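Local structure of possible galactose mutarotase (Streptomyces platensis subsp. rosaceus, 4RNL) at residues V122-R127 with V133-V138; E11-L16 with R37-G42. The protein is of unproven function but, as a member of the aldose 1-epimerase family, probably interconverts the alpha and beta anomers of galactose or a related sugar. All blocks are in the same frame, centred on the assembly; numbering follows the deposited sequence. Where two conformers were deposited one is given.

Contact 1 of 2, residues V122-R127 with V133-V138; sequences VVWDAR and VQLHRV
R137 packs its CB on W124 and the outer part of its chain on V122. CB sits over one face of the W124 indole in a CH-pi contact, 3.7 Å from the centroid of the six-membered ring. With CG anti to the backbone N (chi1 -179°) and the chain extended as far as NE, the arginine crosses the indole at about a right angle and runs on to V122. CD packs against V122 CG2 and lies near the carbonyl O of V123. V122 CG2 then rests over one face of the guanidinium, 3.5 Å from R137 NE. In the plane of that group a water accepts from NE and donates to V123 O, while NH2 forms a salt bridge with E143. The backbones form a beta hairpin of strands 125-129 and 132-139, at one edge of a large antiparallel sheet. D125 with H136 and R127 with Q134 are its hydrogen-bonded pairs; the straightest of the four bonds runs from Q134 N to R127 O, 2.9 Å at 176°. A126 and L135 form the non-hydrogen-bonded pair between them, A126 CB lying 3.5 Å from L135 CD2. On the opposite face of the hairpin, R127 and Q134 extend side by side, their guanidinium and amide planes 87° apart. The NH2 of R127 gives Q134 OE1 only a weak hydrogen bond (2.9 Å), and a water adds a second link from R127 NE to OE1. Q134 NE2 is hydrogen-bonded to T155 OG1 on the adjacent strand 150-159.

Contact 2 of 2, residues E11-L16 with R37-G42; sequences EPFGTL and RVLTYG
Two leucine-aromatic pairs, F13 with L39 and L16 with Y41, make up this contact, and no hydrogen bond crosses it. L39 CD2 lies over one face of the F13 ring in a CH-pi contact, 3.9 Å from its centroid and displaced toward the rim on the CD2 side. The other methyl, L39 CD1, approaches F13 CE2 to 3.7 Å. In the second pair the aromatic group belongs to the other segment: L16 CD2 sits over the centre of the Y41 ring, again a CH-pi contact, 12° from the ring normal, while L16 CD1 is 3.7 Å from Y41 CD1. The CB of each aromatic residue points toward the opposing segment, and CG anti to the backbone N (chi1 -170° in F13, 179° in Y41) then extends the ring so that a face meets the leucine.

Strands 7-15 and 35-39 belong to one five-stranded antiparallel sheet but are not neighbours in it, since strand 21-28 runs between them. The F13 and L39 side chains therefore meet across that middle strand, and both also touch R24 on it. F13 and G14 both face V22 in a classic beta bulge, each backbone hydrogen-bonded to that residue. Beyond the strand ends, L16 and Y41 lie in loops. L67 of helix 67-72 touches F13, L16 and Y41. Q46, on strand 45-51, the other neighbour of strand 35-39, touches both F13 and L39.

How the contacts relate
Contact 2 closes before contact 1 opens, so the two follow one another along the chain, and their centres are 11 Å apart on the same side of the chain's centre. They belong to different antiparallel sheets: contact 2 to the N-terminal five-stranded sheet, contact 1 to the edge hairpin of the nine-stranded one. The join is made mainly by 37-42 with 122-127. Probable backbone hydrogen bonds run from W124 N to T40 O and from G42 N to V122 O, both 2.8 Å, while V123 packs on L16 and A126 on T40. The loop after strand 35-39 thus pairs with the lead-in to strand 125-129, joining the two sheets there.

Contact 1 of 2, residues V122-R127 with V133-V138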
loop_
_atom_site.group_PDB
_atom_site.type_symbol
_atom_site.label_atom_id
_atom_site.label_comp_id
_atom_site.label_asym_id
_atom_site.label_seq_id
_atom_site.Cartn_x
_atom_site.Cartn_y
_atom_site.Cartn_z
ATOM N N VAL A 122 -11.659 7.952 4.020
ATOM C CA VAL A 122 -13.096 7.921 3.773
ATOM C C VAL A 122 -13.621 6.507 4.016
ATOM O O VAL A 122 -12.848 5.538 4.000
ATOM C CB VAL A 122 -13.445 8.369 2.332
ATOM C CG1 VAL A 122 -12.996 9.804 2.099
ATOM C CG2 VAL A 122 -12.793 7.446 1.316
ATOM N N VAL A 123 -14.922 6.389 4.259
ATOM C CA VAL A 123 -15.529 5.084 4.539
ATOM C C VAL A 123 -16.078 4.456 3.257
ATOM O O VAL A 123 -16.760 5.119 2.462
ATOM C CB VAL A 123 -16.631 5.186 5.609
ATOM C CG1 VAL A 123 -17.285 3.832 5.851
ATOM C CG2 VAL A 123 -16.052 5.711 6.916
ATOM N N TRP A 124 -15.759 3.179 3.060
ATOM C CA TRP A 124 -16.175 2.414 1.882
ATOM C C TRP A 124 -17.350 1.483 2.182
ATOM O O TRP A 124 -17.473 0.964 3.301
ATOM C CB TRP A 124 -14.981 1.586 1.377
ATOM C CG TRP A 124 -13.856 2.446 0.857
ATOM C CD1 TRP A 124 -13.075 3.306 1.569
ATOM C CD2 TRP A 124 -13.411 2.530 -0.501
ATOM N NE1 TRP A 124 -12.163 3.922 0.736
ATOM C CE2 TRP A 124 -12.349 3.457 -0.540
ATOM C CE3 TRP A 124 -13.800 1.895 -1.684
ATOM C CZ2 TRP A 124 -11.680 3.779 -1.721
ATOM C CZ3 TRP A 124 -13.129 2.213 -2.861
ATOM C CH2 TRP A 124 -12.084 3.146 -2.868
ATOM N N ASP A 125 -18.224 1.285 1.195
ATOM C CA ASP A 125 -19.273 0.266 1.295
ATOM C C ASP A 125 -18.599 -1.089 1.193
ATOM O O ASP A 125 -17.636 -1.241 0.454
ATOM C CB ASP A 125 -20.280 0.392 0.141
ATOM C CG ASP A 125 -21.146 1.626 0.245
ATOM O OD1 ASP A 125 -21.267 2.181 1.355
ATOM O OD2 ASP A 125 -21.720 2.030 -0.791
ATOM N N ALA A 126 -19.093 -2.073 1.933
ATOM C CA ALA A 126 -18.472 -3.386 1.910
ATOM C C ALA A 126 -19.506 -4.477 1.685
ATOM O O ALA A 126 -20.640 -4.382 2.161
ATOM C CB ALA A 126 -17.721 -3.646 3.226
ATOM N N ARG A 127 -19.107 -5.533 0.985
ATOM C CA ARG A 127 -19.941 -6.734 0.934
ATOM C C ARG A 127 -19.093 -7.992 0.860
ATOM O O ARG A 127 -17.973 -7.971 0.333
ATOM C CB ARG A 127 -20.922 -6.687 -0.233
ATOM C CG ARG A 127 -20.256 -6.726 -1.587
ATOM C CD ARG A 127 -21.285 -6.759 -2.712
ATOM N NE ARG A 127 -20.642 -6.777 -4.026
ATOM C CZ ARG A 127 -20.456 -7.874 -4.758
ATOM N NH1 ARG A 127 -20.880 -9.051 -4.311
ATOM N NH2 ARG A 127 -19.856 -7.795 -5.941
ATOM N N VAL A 133 -13.763 -9.847 1.210
ATOM C CA VAL A 133 -14.627 -8.677 1.231
ATOM C C VAL A 133 -14.291 -7.740 0.067
ATOM O O VAL A 133 -13.112 -7.549 -0.290
ATOM C CB VAL A 133 -14.538 -7.942 2.597
ATOM C CG1 VAL A 133 -13.082 -7.516 2.898
ATOM C CG2 VAL A 133 -15.461 -6.729 2.627
ATOM N N GLN A 134 -15.332 -7.191 -0.554
ATOM C CA GLN A 134 -15.162 -6.196 -1.608
ATOM C C GLN A 134 -15.616 -4.828 -1.119
ATOM O O GLN A 134 -16.757 -4.670 -0.673
ATOM C CB GLN A 134 -15.962 -6.606 -2.851
ATOM C CG GLN A 134 -15.876 -5.632 -4.029
ATOM C CD GLN A 134 -16.555 -6.182 -5.273
ATOM O OE1 GLN A 134 -17.717 -5.886 -5.541
ATOM N NE2 GLN A 134 -15.835 -7.004 -6.029
ATOM N N LEU A 135 -14.716 -3.846 -1.189
ATOM C CA LEU A 135 -15.045 -2.463 -0.851
ATOM C C LEU A 135 -15.408 -1.702 -2.119
ATOM O O LEU A 135 -14.813 -1.913 -3.177
ATOM C CB LEU A 135 -13.857 -1.779 -0.168
ATOM C CG LEU A 135 -13.385 -2.483 1.101
ATOM C CD1 LEU A 135 -12.352 -1.643 1.812
ATOM C CD2 LEU A 135 -14.550 -2.772 2.014
ATOM N N HIS A 136 -16.387 -0.814 -2.015
ATOM C CA HIS A 136 -16.856 -0.069 -3.183
ATOM C C HIS A 136 -17.152 1.368 -2.801
ATOM O O HIS A 136 -17.811 1.616 -1.799
ATOM C CB HIS A 136 -18.125 -0.711 -3.743
ATOM C CG HIS A 136 -18.752 0.064 -4.861
ATOM N ND1 HIS A 136 -20.102 0.332 -4.918
ATOM C CD2 HIS A 136 -18.210 0.625 -5.973
ATOM C CE1 HIS A 136 -20.368 1.029 -6.011
ATOM N NE2 HIS A 136 -19.236 1.213 -6.670
ATOM N N ARG A 137 -16.683 2.316 -3.610
ATOM C CA ARG A 137 -17.013 3.722 -3.387
ATOM C C ARG A 137 -16.809 4.508 -4.665
ATOM O O ARG A 137 -15.815 4.316 -5.362
ATOM C CB ARG A 137 -16.126 4.313 -2.282
ATOM C CG ARG A 137 -16.424 5.772 -1.956
ATOM C CD ARG A 137 -15.426 6.317 -0.937
ATOM N NE ARG A 137 -15.692 7.711 -0.596
ATOM C CZ ARG A 137 -15.146 8.748 -1.227
ATOM N NH1 ARG A 137 -14.303 8.548 -2.237
ATOM N NH2 ARG A 137 -15.445 9.985 -0.843
ATOM N N VAL A 138 -17.757 5.383 -4.987
ATOM C CA VAL A 138 -17.563 6.304 -6.093
ATOM C C VAL A 138 -16.943 7.587 -5.561
ATOM O O VAL A 138 -17.485 8.205 -4.641
ATOM C CB VAL A 138 -18.881 6.654 -6.772
ATOM C CG1 VAL A 138 -18.631 7.645 -7.905
ATOM C CG2 VAL A 138 -19.563 5.393 -7.277
HETATM O O HOH W 1 -17.410 7.643 1.701
HETATM O O HOH W 2 -21.974 -0.120 -2.817
HETATM O O HOH W 3 -19.272 -4.169 -4.425
#

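Contact 2 of 2, residues E11-L16 with R37-G42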
loop_
_atom_site.group_PDB
_atom_site.type_symbol
_atom_site.label_atom_id
_atom_site.label_comp_id
_atom_site.label_asym_id
_atom_site.label_seq_id
_atom_site.Cartn_x
_atom_site.Cartn_y
_atom_site.Cartn_z
ATOM N N GLU A 11 -17.886 -7.377 12.014
ATOM C CA GLU A 11 -18.426 -6.823 13.257
ATOM C C GLU A 11 -18.208 -5.313 13.275
ATOM O O GLU A 11 -17.322 -4.809 12.595
ATOM C CB GLU A 11 -17.771 -7.467 14.488
ATOM C CG GLU A 11 -17.933 -8.991 14.606
ATOM C CD GLU A 11 -19.376 -9.449 14.816
ATOM O OE1 GLU A 11 -20.250 -8.603 15.104
ATOM O OE2 GLU A 11 -19.634 -10.667 14.688
ATOM N N PRO A 12 -19.036 -4.581 14.042
ATOM C CA PRO A 12 -18.795 -3.136 14.143
ATOM C C PRO A 12 -17.413 -2.885 14.745
ATOM O O PRO A 12 -16.986 -3.666 15.604
ATOM C CB PRO A 12 -19.878 -2.670 15.120
ATOM C CG PRO A 12 -20.979 -3.680 14.974
ATOM C CD PRO A 12 -20.283 -4.992 14.715
ATOM N N PHE A 13 -16.736 -1.828 14.303
ATOM C CA PHE A 13 -15.401 -1.496 14.805
ATOM C C PHE A 13 -15.372 -0.120 15.469
ATOM O O PHE A 13 -14.369 0.261 16.075
ATOM C CB PHE A 13 -14.363 -1.562 13.676
ATOM C CG PHE A 13 -12.933 -1.475 14.159
ATOM C CD1 PHE A 13 -12.434 -2.414 15.057
ATOM C CD2 PHE A 13 -12.089 -0.466 13.709
ATOM C CE1 PHE A 13 -11.114 -2.345 15.510
ATOM C CE2 PHE A 13 -10.766 -0.387 14.150
ATOM C CZ PHE A 13 -10.277 -1.328 15.054
ATOM N N GLY A 14 -16.481 0.611 15.363
ATOM C CA GLY A 14 -16.652 1.866 16.080
ATOM C C GLY A 14 -17.229 2.944 15.184
ATOM O O GLY A 14 -17.712 2.650 14.095
ATOM N N THR A 15 -17.178 4.194 15.633
ATOM C CA THR A 15 -17.651 5.310 14.815
ATOM C C THR A 15 -16.584 6.389 14.714
ATOM O O THR A 15 -15.871 6.662 15.682
ATOM C CB THR A 15 -18.907 5.964 15.420
ATOM O OG1 THR A 15 -18.593 6.453 16.729
ATOM C CG2 THR A 15 -20.041 4.966 15.526
ATOM N N LEU A 16 -16.486 7.014 13.548
ATOM C CA LEU A 16 -15.631 8.184 13.385
ATOM C C LEU A 16 -16.216 9.335 14.184
ATOM O O LEU A 16 -17.347 9.250 14.672
ATOM C CB LEU A 16 -15.497 8.566 11.903
ATOM C CG LEU A 16 -14.834 7.516 11.007
ATOM C CD1 LEU A 16 -14.791 7.982 9.562
ATOM C CD2 LEU A 16 -13.435 7.182 11.515
ATOM N N ARG A 37 -7.412 -8.713 8.992
ATOM C CA ARG A 37 -8.588 -7.906 9.310
ATOM C C ARG A 37 -8.553 -6.616 8.502
ATOM O O ARG A 37 -7.507 -5.971 8.413
ATOM C CB ARG A 37 -8.642 -7.600 10.807
ATOM C CG ARG A 37 -8.703 -8.843 11.685
ATOM C CD ARG A 37 -8.928 -8.476 13.144
ATOM N NE ARG A 37 -8.945 -9.661 14.000
ATOM C CZ ARG A 37 -7.976 -9.980 14.852
ATOM N NH1 ARG A 37 -6.912 -9.193 14.973
ATOM N NH2 ARG A 37 -8.070 -11.080 15.587
ATOM N N VAL A 38 -9.696 -6.253 7.926
ATOM C CA VAL A 38 -9.804 -5.112 7.020
ATOM C C VAL A 38 -10.930 -4.191 7.493
ATOM O O VAL A 38 -12.029 -4.656 7.828
ATOM C CB VAL A 38 -10.109 -5.568 5.578
ATOM C CG1 VAL A 38 -10.231 -4.368 4.647
ATOM C CG2 VAL A 38 -9.016 -6.518 5.063
ATOM N N LEU A 39 -10.652 -2.892 7.534
ATOM C CA LEU A 39 -11.640 -1.916 8.006
ATOM C C LEU A 39 -12.332 -1.248 6.836
ATOM O O LEU A 39 -11.704 -1.011 5.803
ATOM C CB LEU A 39 -10.966 -0.834 8.844
ATOM C CG LEU A 39 -9.991 -1.271 9.935
ATOM C CD1 LEU A 39 -9.479 -0.032 10.646
ATOM C CD2 LEU A 39 -10.655 -2.237 10.921
ATOM N N THR A 40 -13.612 -0.913 6.989
ATOM C CA THR A 40 -14.296 -0.148 5.942
ATOM C C THR A 40 -13.790 1.295 5.916
ATOM O O THR A 40 -13.993 2.017 4.937
ATOM C CB THR A 40 -15.822 -0.159 6.096
ATOM O OG1 THR A 40 -16.181 0.368 7.380
ATOM C CG2 THR A 40 -16.363 -1.574 5.956
ATOM N N TYR A 41 -13.137 1.722 6.993
ATOM C CA TYR A 41 -12.492 3.042 6.989
ATOM C C TYR A 41 -11.164 2.946 6.260
ATOM O O TYR A 41 -10.271 2.210 6.687
ATOM C CB TYR A 41 -12.249 3.531 8.422
ATOM C CG TYR A 41 -11.550 4.878 8.538
ATOM C CD1 TYR A 41 -12.106 6.027 7.982
ATOM C CD2 TYR A 41 -10.356 5.005 9.240
ATOM C CE1 TYR A 41 -11.478 7.259 8.107
ATOM C CE2 TYR A 41 -9.720 6.232 9.369
ATOM C CZ TYR A 41 -10.284 7.353 8.796
ATOM O OH TYR A 41 -9.659 8.581 8.924
ATOM N N GLY A 42 -11.043 3.675 5.152
ATOM C CA GLY A 42 -9.790 3.767 4.426
ATOM C C GLY A 42 -9.271 2.447 3.895
ATOM O O GLY A 42 -8.088 2.333 3.556
#